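Side-chain contacts in proline iminopeptidase-related protein (Thermus thermophilus, PDB 2YYS), which is of unknown function but belongs to the peptidase S33 family of alpha/beta hydrolases and is probably a hydrolase acting on peptides: residues I5-V8 and A13-Y16; A27-H32 and L87-L92; Y57-Q60 and G64-L67; D59-G62 and E68-Q71. One frame throughout, in Å; residues are numbered along the deposited sequence.

In the fold
From the N terminus, contact 1 closes first: strand 3-9 turns back onto strand 14-20 and forms the hairpin at one edge of the eight-stranded sheet. Contact 2 then opens from strand 27-31 and is completed much later by the end of helix 78-91, after a 54-residue excursion. Contacts 3 and 4 both lie inside that excursion. Their first segments overlap, sharing Asp-59 and Gln-60, and they fold the loop after strand 54-58 back on itself, first at 64-67 and then at 68-71. Contact 1 touches all three others: Val-8 packs on Leu-88, Tyr-16 meets Arg-65 and Ser-66, and Ala-13 lies against Leu-69.

Contact 1. Residues I5-V8 and A13-Y16; sequences IGYV and AELY
Tyr-7 and Tyr-16 face each other as a non-hydrogen-bonded pair of antiparallel strands, and their side chains cross at about a right angle. Tyr-7 CE1 lies at the edge of the Tyr-16 ring, near its plane, and comes 3.9 Å from Tyr-16 CB. The Tyr-16 ring is laid back along strand 3-9 because its CG stands anti to the backbone N (chi1 176°). That torsion carries the ring's far end to Ile-5, whose CG2 meets Tyr-16 CE1 at 3.6 Å. An alanine in place of Tyr-16 is likely to leave Ile-5 CG2 without the ring it packs on, and Glu-18 without the hydroxyl it bonds.

Nearer the root of the Tyr-7 side chain, Glu-14 crosses it at about a right angle, OE1 lying 3.6 Å from Tyr-7 CB, with carboxylate and ring planes 75° apart. A water ties this pair further, donating to Tyr-7 O and to Glu-14 OE1, the latter at 2.7 Å.

Val-8 and Leu-15 turn their side chains to the sheet face opposite the tyrosines. Their backbones are joined in both directions, Val-8 N to Leu-15 O at 2.9 Å and Leu-15 N to Val-8 O at 3.0 Å. Leu-15 O also receives a CA-H...O contact from Tyr-7 CA, at 3.2 Å.

Around this hairpin, Tyr-7 OH is hydrogen-bonded to Arg-65 O in the loop after strand 54-58. Strand 54-58 flanks strand 14-20 on its other side, while Val-8 packs against Leu-88 and Ala-91 of helix 78-91.

Contact 2. Residues A27-H32 and L87-L92; sequences ALFVLH and LLAEAL
Phe-29 alone carries the strand's side of this contact, and its ring reaches Leu-88, Ala-89 and Leu-92 near the C-terminal end of helix 78-91. All the direct touches are apolar. Phe-29 CZ lies 3.6 Å from Ala-89 CA and 3.7 Å from Ala-89 CB, so the small methyl group permits the ring to approach the main chain. Leu-88 CG meets Phe-29 CE1 at the ring edge, near its plane, at 4.0 Å, and Leu-92 CD1 stands farther off, 4.4 Å from Phe-29 CZ. A serine replacing Phe-29 would probably open a gap beside Ala-89 and Leu-88, since no other residue of strand 27-31 touches this part of the helix. No hydrogen bond crosses between the segments; each backbone is paired elsewhere, the helix internally (Ala-91 N to Leu-87 O) and Phe-29 with Gly-98 and Leu-100 of the next strand. Aromatic contact is made with that strand too, where the Phe-29 ring meets that of Phe-97. In topology, helix 78-91 is the crossover of a beta-alpha-beta unit, leaving strand 54-58 and passing over strand 27-31 to reach parallel strand 97-102, a layered packing characteristic of the alpha/beta hydrolase fold.

Contact 3. Residues Y57-Q60 and G64-L67; sequences YFDQ and GRSL
Asp-59 and Arg-65 form the tight half of this contact through three hydrogen bonds to one carboxylate. Arg-65 grips it side-on: NE meets Asp-59 OD2 at 2.9 Å, almost straight (178°), and NH2 meets Asp-59 OD1 at 3.1 Å. Both oxygens lie close to the guanidinium plane, yet the arginine nitrogens sit out of the carboxylate plane on its syn side, the two planes being 34° apart. Asp-59 OD2 also accepts from the backbone, Arg-65 N approaching its anti lone pair at 2.8 Å. The bend of the arginine chain at chi3 (-73°) lets one residue bond the same oxygen from main chain and side chain. A second tight point is Ser-66 OG, which donates to Asp-59 O at 2.7 Å from above the carbonyl plane. Gly-64 fits with positive phi, where a side-chain carbon would run into Asp-59 OD2.

The looser side holds Gln-60, directed away with NE2 bonded to His-32 O and its own O only weakly bonded to Ser-66 OG, and the exposed Leu-67, also pointing away. Among its neighbours, the loop joins the end of strand 54-58 to strand 14-20, since Ser-66 OG also bonds Tyr-16 N, while Asp-59 OD1 accepts from Ala-39 N.

Contact 4. Residues D59-G62 and E68-Q71; sequences DQRG and ELPQ
The loop between strand 54-58 and helix 78-91 doubles back on itself where Leu-69 packs on Arg-61 and Gly-62. The direct contacts are made by the leucine's apolar end. Leu-69 CD1 points into the bend, 3.9 Å from Arg-61 CB and 4.0 Å from Arg-61 CD, so that the leucine tip lies beside the aliphatic part of the arginine and the two side chains cross at about a right angle. The same methyl comes within 3.8 Å of Gly-62 N, and Leu-69 CG is equally near Gly-62 CA. Gly-62 has positive phi (70°), and a side-chain carbon there would sit tightly against Leu-69 CD1.

No direct hydrogen bond joins the two segments. A water takes that role: it donates to Gly-62 O at 2.9 Å and accepts from Leu-69 N at 3.1 Å, linking the two backbones beside the leucine.

While CB and CD of Arg-61 stay against Leu-69 CD1, a bend at chi3 (49°) turns the guanidinium to other partners: NE forms a salt bridge with Asp-84 of helix 78-91, and NH2 another with Glu-12 in the hairpin turn. Arg-61 thus connects the doubled loop to that helix and to the turn joining strands 3-9 and 14-20, where Ala-13 touches both Arg-61 and Leu-69.

Contact 1. Residues I5-V8 and A13-Y16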
loop_
_atom_site.group_PDB
_atom_site.type_symbol
_atom_site.label_atom_id
_atom_site.label_comp_id
_atom_site.label_asym_id
_atom_site.label_seq_id
_atom_site.Cartn_x
_atom_site.Cartn_y
_atom_site.Cartn_z
ATOM N N ILE A 5 13.691 7.394 14.774
ATOM C CA ILE A 5 12.413 6.793 15.066
ATOM C C ILE A 5 11.746 7.600 16.188
ATOM O O ILE A 5 12.362 7.884 17.214
ATOM C CB ILE A 5 12.612 5.330 15.489
ATOM C CG1 ILE A 5 13.283 4.541 14.348
ATOM C CG2 ILE A 5 11.276 4.728 15.908
ATOM C CD1 ILE A 5 13.587 3.080 14.647
ATOM N N GLY A 6 10.491 7.962 15.985
ATOM C CA GLY A 6 9.715 8.637 17.009
ATOM C C GLY A 6 8.254 8.809 16.629
ATOM O O GLY A 6 7.794 8.325 15.594
ATOM N N TYR A 7 7.511 9.477 17.494
ATOM C CA TYR A 7 6.155 9.875 17.193
ATOM C C TYR A 7 6.236 11.305 16.691
ATOM O O TYR A 7 6.811 12.163 17.349
ATOM C CB TYR A 7 5.279 9.811 18.450
ATOM C CG TYR A 7 4.604 8.487 18.725
ATOM C CD1 TYR A 7 4.877 7.350 17.984
ATOM C CD2 TYR A 7 3.674 8.378 19.748
ATOM C CE1 TYR A 7 4.226 6.146 18.246
ATOM C CE2 TYR A 7 3.024 7.182 20.016
ATOM C CZ TYR A 7 3.302 6.072 19.264
ATOM O OH TYR A 7 2.644 4.897 19.532
ATOM N N VAL A 8 5.658 11.548 15.524
ATOM C CA VAL A 8 5.600 12.875 14.932
ATOM C C VAL A 8 4.154 13.367 14.954
ATOM O O VAL A 8 3.300 12.770 14.299
ATOM C CB VAL A 8 6.096 12.837 13.481
ATOM C CG1 VAL A 8 5.964 14.194 12.842
ATOM C CG2 VAL A 8 7.543 12.347 13.424
ATOM N N ALA A 13 -3.410 13.634 14.694
ATOM C CA ALA A 13 -2.832 12.331 15.050
ATOM C C ALA A 13 -1.341 12.427 15.339
ATOM O O ALA A 13 -0.702 13.388 14.938
ATOM C CB ALA A 13 -3.057 11.345 13.910
ATOM N N GLU A 14 -0.791 11.416 16.015
ATOM C CA GLU A 14 0.658 11.246 16.134
ATOM C C GLU A 14 1.034 9.950 15.461
ATOM O O GLU A 14 0.513 8.885 15.801
ATOM C CB GLU A 14 1.132 11.233 17.594
ATOM C CG GLU A 14 0.944 12.578 18.270
ATOM C CD GLU A 14 1.813 12.791 19.494
ATOM O OE1 GLU A 14 3.001 12.433 19.489
ATOM O OE2 GLU A 14 1.294 13.367 20.467
ATOM N N LEU A 15 1.944 10.058 14.503
ATOM C CA LEU A 15 2.354 8.940 13.669
ATOM C C LEU A 15 3.677 8.337 14.134
ATOM O O LEU A 15 4.619 9.049 14.453
ATOM C CB LEU A 15 2.483 9.398 12.220
ATOM C CG LEU A 15 1.294 10.142 11.607
ATOM C CD1 LEU A 15 1.609 10.560 10.191
ATOM C CD2 LEU A 15 0.034 9.316 11.626
ATOM N N TYR A 16 3.727 7.010 14.178
ATOM C CA TYR A 16 4.978 6.284 14.317
ATOM C C TYR A 16 5.764 6.420 13.006
ATOM O O TYR A 16 5.286 6.035 11.942
ATOM C CB TYR A 16 4.727 4.814 14.655
ATOM C CG TYR A 16 5.999 4.036 14.706
ATOM C CD1 TYR A 16 6.779 3.993 15.866
ATOM C CD2 TYR A 16 6.442 3.348 13.583
ATOM C CE1 TYR A 16 7.970 3.271 15.890
ATOM C CE2 TYR A 16 7.613 2.655 13.594
ATOM C CZ TYR A 16 8.386 2.609 14.744
ATOM O OH TYR A 16 9.576 1.903 14.706
HETATM O O HOH W 1 5.530 13.252 19.649
#

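Contact 2. Residues A27-H32 and L87-L92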
loop_
_atom_site.group_PDB
_atom_site.type_symbol
_atom_site.label_atom_id
_atom_site.label_comp_id
_atom_site.label_asym_id
_atom_site.label_seq_id
_atom_site.Cartn_x
_atom_site.Cartn_y
_atom_site.Cartn_z
ATOM N N ALA A 27 14.055 11.757 -1.309
ATOM C CA ALA A 27 13.126 11.269 -0.306
ATOM C C ALA A 27 12.010 10.412 -0.906
ATOM O O ALA A 27 11.472 10.737 -1.967
ATOM C CB ALA A 27 12.541 12.432 0.437
ATOM N N LEU A 28 11.683 9.317 -0.210
ATOM C CA LEU A 28 10.533 8.463 -0.514
ATOM C C LEU A 28 9.700 8.269 0.722
ATOM O O LEU A 28 10.248 7.985 1.787
ATOM C CB LEU A 28 10.998 7.081 -0.987
ATOM C CG LEU A 28 11.851 7.110 -2.242
ATOM C CD1 LEU A 28 12.488 5.767 -2.492
ATOM C CD2 LEU A 28 10.989 7.529 -3.431
ATOM N N PHE A 29 8.384 8.416 0.578
ATOM C CA PHE A 29 7.440 8.116 1.633
ATOM C C PHE A 29 6.751 6.792 1.333
ATOM O O PHE A 29 6.368 6.526 0.189
ATOM C CB PHE A 29 6.429 9.255 1.768
ATOM C CG PHE A 29 6.982 10.443 2.496
ATOM C CD1 PHE A 29 6.541 10.769 3.755
ATOM C CD2 PHE A 29 7.996 11.195 1.937
ATOM C CE1 PHE A 29 7.074 11.853 4.436
ATOM C CE2 PHE A 29 8.533 12.277 2.617
ATOM C CZ PHE A 29 8.079 12.596 3.865
ATOM N N VAL A 30 6.600 5.960 2.361
ATOM C CA VAL A 30 6.050 4.619 2.194
ATOM C C VAL A 30 4.632 4.600 2.719
ATOM O O VAL A 30 4.373 5.006 3.851
ATOM C CB VAL A 30 6.913 3.572 2.900
ATOM C CG1 VAL A 30 6.345 2.151 2.730
ATOM C CG2 VAL A 30 8.308 3.625 2.342
ATOM N N LEU A 31 3.712 4.157 1.867
ATOM C CA LEU A 31 2.299 4.076 2.206
ATOM C C LEU A 31 1.861 2.607 2.283
ATOM O O LEU A 31 1.668 1.946 1.254
ATOM C CB LEU A 31 1.478 4.863 1.178
ATOM C CG LEU A 31 1.629 6.387 1.283
ATOM C CD1 LEU A 31 1.101 7.093 0.036
ATOM C CD2 LEU A 31 0.912 6.908 2.525
ATOM N N HIS A 32 1.723 2.084 3.500
ATOM C CA HIS A 32 1.270 0.704 3.690
ATOM C C HIS A 32 -0.227 0.558 3.367
ATOM O O HIS A 32 -0.953 1.545 3.182
ATOM C CB HIS A 32 1.536 0.223 5.123
ATOM C CG HIS A 32 0.660 0.887 6.132
ATOM N ND1 HIS A 32 1.117 1.871 6.981
ATOM C CD2 HIS A 32 -0.657 0.749 6.391
ATOM C CE1 HIS A 32 0.117 2.294 7.729
ATOM N NE2 HIS A 32 -0.972 1.630 7.392
ATOM N N LEU A 87 1.484 16.660 5.637
ATOM C CA LEU A 87 1.811 17.261 6.933
ATOM C C LEU A 87 3.057 16.605 7.530
ATOM O O LEU A 87 3.909 17.273 8.111
ATOM C CB LEU A 87 0.615 17.178 7.886
ATOM C CG LEU A 87 -0.574 18.066 7.487
ATOM C CD1 LEU A 87 -1.805 17.752 8.311
ATOM C CD2 LEU A 87 -0.241 19.571 7.628
ATOM N N LEU A 88 3.194 15.298 7.338
ATOM C CA LEU A 88 4.369 14.594 7.829
ATOM C C LEU A 88 5.610 15.107 7.094
ATOM O O LEU A 88 6.637 15.380 7.709
ATOM C CB LEU A 88 4.215 13.077 7.657
ATOM C CG LEU A 88 5.427 12.222 8.063
ATOM C CD1 LEU A 88 5.833 12.499 9.504
ATOM C CD2 LEU A 88 5.152 10.731 7.862
ATOM N N ALA A 89 5.511 15.225 5.769
ATOM C CA ALA A 89 6.631 15.716 4.959
ATOM C C ALA A 89 7.085 17.103 5.426
ATOM O O ALA A 89 8.281 17.375 5.532
ATOM C CB ALA A 89 6.254 15.752 3.481
ATOM N N GLU A 90 6.120 17.961 5.735
ATOM C CA GLU A 90 6.421 19.321 6.170
ATOM C C GLU A 90 7.031 19.320 7.568
ATOM O O GLU A 90 7.945 20.085 7.832
ATOM C CB GLU A 90 5.177 20.212 6.076
ATOM C CG GLU A 90 4.862 20.568 4.617
ATOM C CD GLU A 90 3.454 21.106 4.376
ATOM O OE1 GLU A 90 2.725 21.371 5.369
ATOM O OE2 GLU A 90 3.085 21.269 3.178
ATOM N N ALA A 91 6.571 18.419 8.432
ATOM C CA ALA A 91 7.127 18.288 9.778
ATOM C C ALA A 91 8.588 17.857 9.710
ATOM O O ALA A 91 9.399 18.295 10.515
ATOM C CB ALA A 91 6.307 17.303 10.604
ATOM N N LEU A 92 8.929 17.033 8.719
ATOM C CA LEU A 92 10.298 16.558 8.544
ATOM C C LEU A 92 11.161 17.478 7.664
ATOM O O LEU A 92 12.338 17.207 7.476
ATOM C CB LEU A 92 10.296 15.137 7.967
ATOM C CG LEU A 92 9.586 14.045 8.779
ATOM C CD1 LEU A 92 9.628 12.731 8.000
ATOM C CD2 LEU A 92 10.212 13.878 10.175
#

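Contact 3. Residues Y57-Q60 and G64-L67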
loop_
_atom_site.group_PDB
_atom_site.type_symbol
_atom_site.label_atom_id
_atom_site.label_comp_id
_atom_site.label_asym_id
_atom_site.label_seq_id
_atom_site.Cartn_x
_atom_site.Cartn_y
_atom_site.Cartn_z
ATOM N N TYR A 57 9.368 5.526 6.488
ATOM C CA TYR A 57 8.372 4.507 6.779
ATOM C C TYR A 57 7.516 5.054 7.899
ATOM O O TYR A 57 8.032 5.601 8.861
ATOM C CB TYR A 57 9.008 3.172 7.202
ATOM C CG TYR A 57 10.064 2.632 6.260
ATOM C CD1 TYR A 57 9.727 1.798 5.207
ATOM C CD2 TYR A 57 11.407 2.939 6.443
ATOM C CE1 TYR A 57 10.707 1.293 4.349
ATOM C CE2 TYR A 57 12.382 2.445 5.600
ATOM C CZ TYR A 57 12.029 1.621 4.552
ATOM O OH TYR A 57 13.015 1.140 3.705
ATOM N N PHE A 58 6.207 4.962 7.756
ATOM C CA PHE A 58 5.330 5.352 8.839
ATOM C C PHE A 58 4.074 4.522 8.891
ATOM O O PHE A 58 3.645 3.940 7.884
ATOM C CB PHE A 58 5.026 6.859 8.802
ATOM C CG PHE A 58 4.133 7.298 7.675
ATOM C CD1 PHE A 58 2.803 7.590 7.909
ATOM C CD2 PHE A 58 4.645 7.508 6.400
ATOM C CE1 PHE A 58 1.981 8.023 6.888
ATOM C CE2 PHE A 58 3.823 7.946 5.362
ATOM C CZ PHE A 58 2.496 8.206 5.601
ATOM N N ASP A 59 3.514 4.438 10.092
ATOM C CA ASP A 59 2.228 3.832 10.287
ATOM C C ASP A 59 1.201 4.955 10.271
ATOM O O ASP A 59 1.375 5.983 10.923
ATOM C CB ASP A 59 2.160 3.083 11.615
ATOM C CG ASP A 59 3.022 1.850 11.646
ATOM O OD1 ASP A 59 3.738 1.566 10.655
ATOM O OD2 ASP A 59 3.046 1.099 12.647
ATOM N N GLN A 60 0.119 4.725 9.549
ATOM C CA GLN A 60 -0.911 5.714 9.330
ATOM C C GLN A 60 -1.682 5.972 10.622
ATOM O O GLN A 60 -1.525 5.262 11.631
ATOM C CB GLN A 60 -1.829 5.280 8.179
ATOM C CG GLN A 60 -1.156 5.424 6.799
ATOM C CD GLN A 60 -1.608 4.383 5.778
ATOM O OE1 GLN A 60 -2.765 3.970 5.787
ATOM N NE2 GLN A 60 -0.695 3.957 4.903
ATOM N N GLY A 64 -1.482 0.453 13.618
ATOM C CA GLY A 64 -0.238 -0.204 13.970
ATOM C C GLY A 64 0.366 0.436 15.203
ATOM O O GLY A 64 -0.290 0.514 16.234
ATOM N N ARG A 65 1.588 0.937 15.062
ATOM C CA ARG A 65 2.364 1.470 16.173
ATOM C C ARG A 65 2.074 2.928 16.463
ATOM O O ARG A 65 2.604 3.479 17.424
ATOM C CB ARG A 65 3.854 1.293 15.901
ATOM C CG ARG A 65 4.257 -0.151 15.754
ATOM C CD ARG A 65 5.592 -0.350 15.065
ATOM N NE ARG A 65 5.491 -0.085 13.639
ATOM C CZ ARG A 65 6.442 -0.315 12.753
ATOM N NH1 ARG A 65 7.606 -0.828 13.127
ATOM N NH2 ARG A 65 6.238 -0.006 11.478
ATOM N N SER A 66 1.243 3.556 15.636
ATOM C CA SER A 66 0.834 4.936 15.850
ATOM C C SER A 66 -0.165 5.077 16.984
ATOM O O SER A 66 -0.869 4.137 17.348
ATOM C CB SER A 66 0.235 5.541 14.573
ATOM O OG SER A 66 1.225 5.624 13.566
ATOM N N LEU A 67 -0.235 6.292 17.503
ATOM C CA LEU A 67 -1.000 6.586 18.694
ATOM C C LEU A 67 -2.510 6.433 18.447
ATOM O O LEU A 67 -3.072 6.913 17.444
ATOM C CB LEU A 67 -0.639 7.990 19.201
ATOM C CG LEU A 67 -1.176 8.437 20.568
ATOM C CD1 LEU A 67 -0.784 7.467 21.677
ATOM C CD2 LEU A 67 -0.664 9.836 20.911
#

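Contact 4. Residues D59-G62 and E68-Q71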
loop_
_atom_site.group_PDB
_atom_site.type_symbol
_atom_site.label_atom_id
_atom_site.label_comp_id
_atom_site.label_asym_id
_atom_site.label_seq_id
_atom_site.Cartn_x
_atom_site.Cartn_y
_atom_site.Cartn_z
ATOM N N ASP A 59 3.514 4.438 10.092
ATOM C CA ASP A 59 2.228 3.832 10.287
ATOM C C ASP A 59 1.201 4.955 10.271
ATOM O O ASP A 59 1.375 5.983 10.923
ATOM C CB ASP A 59 2.160 3.083 11.615
ATOM C CG ASP A 59 3.022 1.850 11.646
ATOM O OD1 ASP A 59 3.738 1.566 10.655
ATOM O OD2 ASP A 59 3.046 1.099 12.647
ATOM N N GLN A 60 0.119 4.725 9.549
ATOM C CA GLN A 60 -0.911 5.714 9.330
ATOM C C GLN A 60 -1.682 5.972 10.622
ATOM O O GLN A 60 -1.525 5.262 11.631
ATOM C CB GLN A 60 -1.829 5.280 8.179
ATOM C CG GLN A 60 -1.156 5.424 6.799
ATOM C CD GLN A 60 -1.608 4.383 5.778
ATOM O OE1 GLN A 60 -2.765 3.970 5.787
ATOM N NE2 GLN A 60 -0.695 3.957 4.903
ATOM N N ARG A 61 -2.476 7.030 10.583
ATOM C CA ARG A 61 -3.135 7.546 11.763
ATOM C C ARG A 61 -3.927 6.435 12.438
ATOM O O ARG A 61 -4.636 5.674 11.778
ATOM C CB ARG A 61 -4.027 8.735 11.410
ATOM C CG ARG A 61 -5.146 8.426 10.417
ATOM C CD ARG A 61 -6.234 9.467 10.390
ATOM N NE ARG A 61 -5.678 10.809 10.269
ATOM C CZ ARG A 61 -6.329 11.942 10.539
ATOM N NH1 ARG A 61 -5.715 13.111 10.384
ATOM N NH2 ARG A 61 -7.594 11.918 10.942
ATOM N N GLY A 62 -3.729 6.303 13.746
ATOM C CA GLY A 62 -4.432 5.322 14.549
ATOM C C GLY A 62 -4.058 3.876 14.309
ATOM O O GLY A 62 -4.565 2.988 14.990
ATOM N N GLU A 68 -3.146 5.743 19.384
ATOM C CA GLU A 68 -4.558 5.414 19.309
ATOM C C GLU A 68 -5.363 6.707 19.206
ATOM O O GLU A 68 -5.115 7.660 19.937
ATOM C CB GLU A 68 -4.960 4.610 20.552
ATOM C CG GLU A 68 -6.288 3.864 20.433
ATOM C CD GLU A 68 -6.537 2.874 21.579
ATOM O OE1 GLU A 68 -5.572 2.290 22.137
ATOM O OE2 GLU A 68 -7.717 2.668 21.925
ATOM N N LEU A 69 -6.299 6.750 18.268
ATOM C CA LEU A 69 -7.112 7.939 18.069
ATOM C C LEU A 69 -8.404 7.815 18.861
ATOM O O LEU A 69 -8.831 6.692 19.173
ATOM C CB LEU A 69 -7.426 8.142 16.584
ATOM C CG LEU A 69 -6.223 8.513 15.713
ATOM C CD1 LEU A 69 -6.660 8.688 14.278
ATOM C CD2 LEU A 69 -5.549 9.773 16.209
ATOM N N PRO A 70 -9.029 8.958 19.163
ATOM C CA PRO A 70 -10.343 8.969 19.819
ATOM C C PRO A 70 -11.364 8.167 19.026
ATOM O O PRO A 70 -11.161 7.921 17.832
ATOM C CB PRO A 70 -10.739 10.453 19.836
ATOM C CG PRO A 70 -9.465 11.233 19.654
ATOM C CD PRO A 70 -8.526 10.321 18.900
ATOM N N GLN A 71 -12.442 7.761 19.690
ATOM C CA GLN A 71 -13.491 6.965 19.053
ATOM C C GLN A 71 -14.380 7.861 18.188
ATOM O O GLN A 71 -15.427 8.348 18.635
ATOM C CB GLN A 71 -14.318 6.198 20.105
ATOM C CG GLN A 71 -13.557 5.019 20.766
ATOM C CD GLN A 71 -13.249 3.861 19.801
ATOM O OE1 GLN A 71 -14.017 3.588 18.866
ATOM N NE2 GLN A 71 -12.126 3.174 20.038
HETATM O O HOH W 2 -6.612 4.230 16.571
#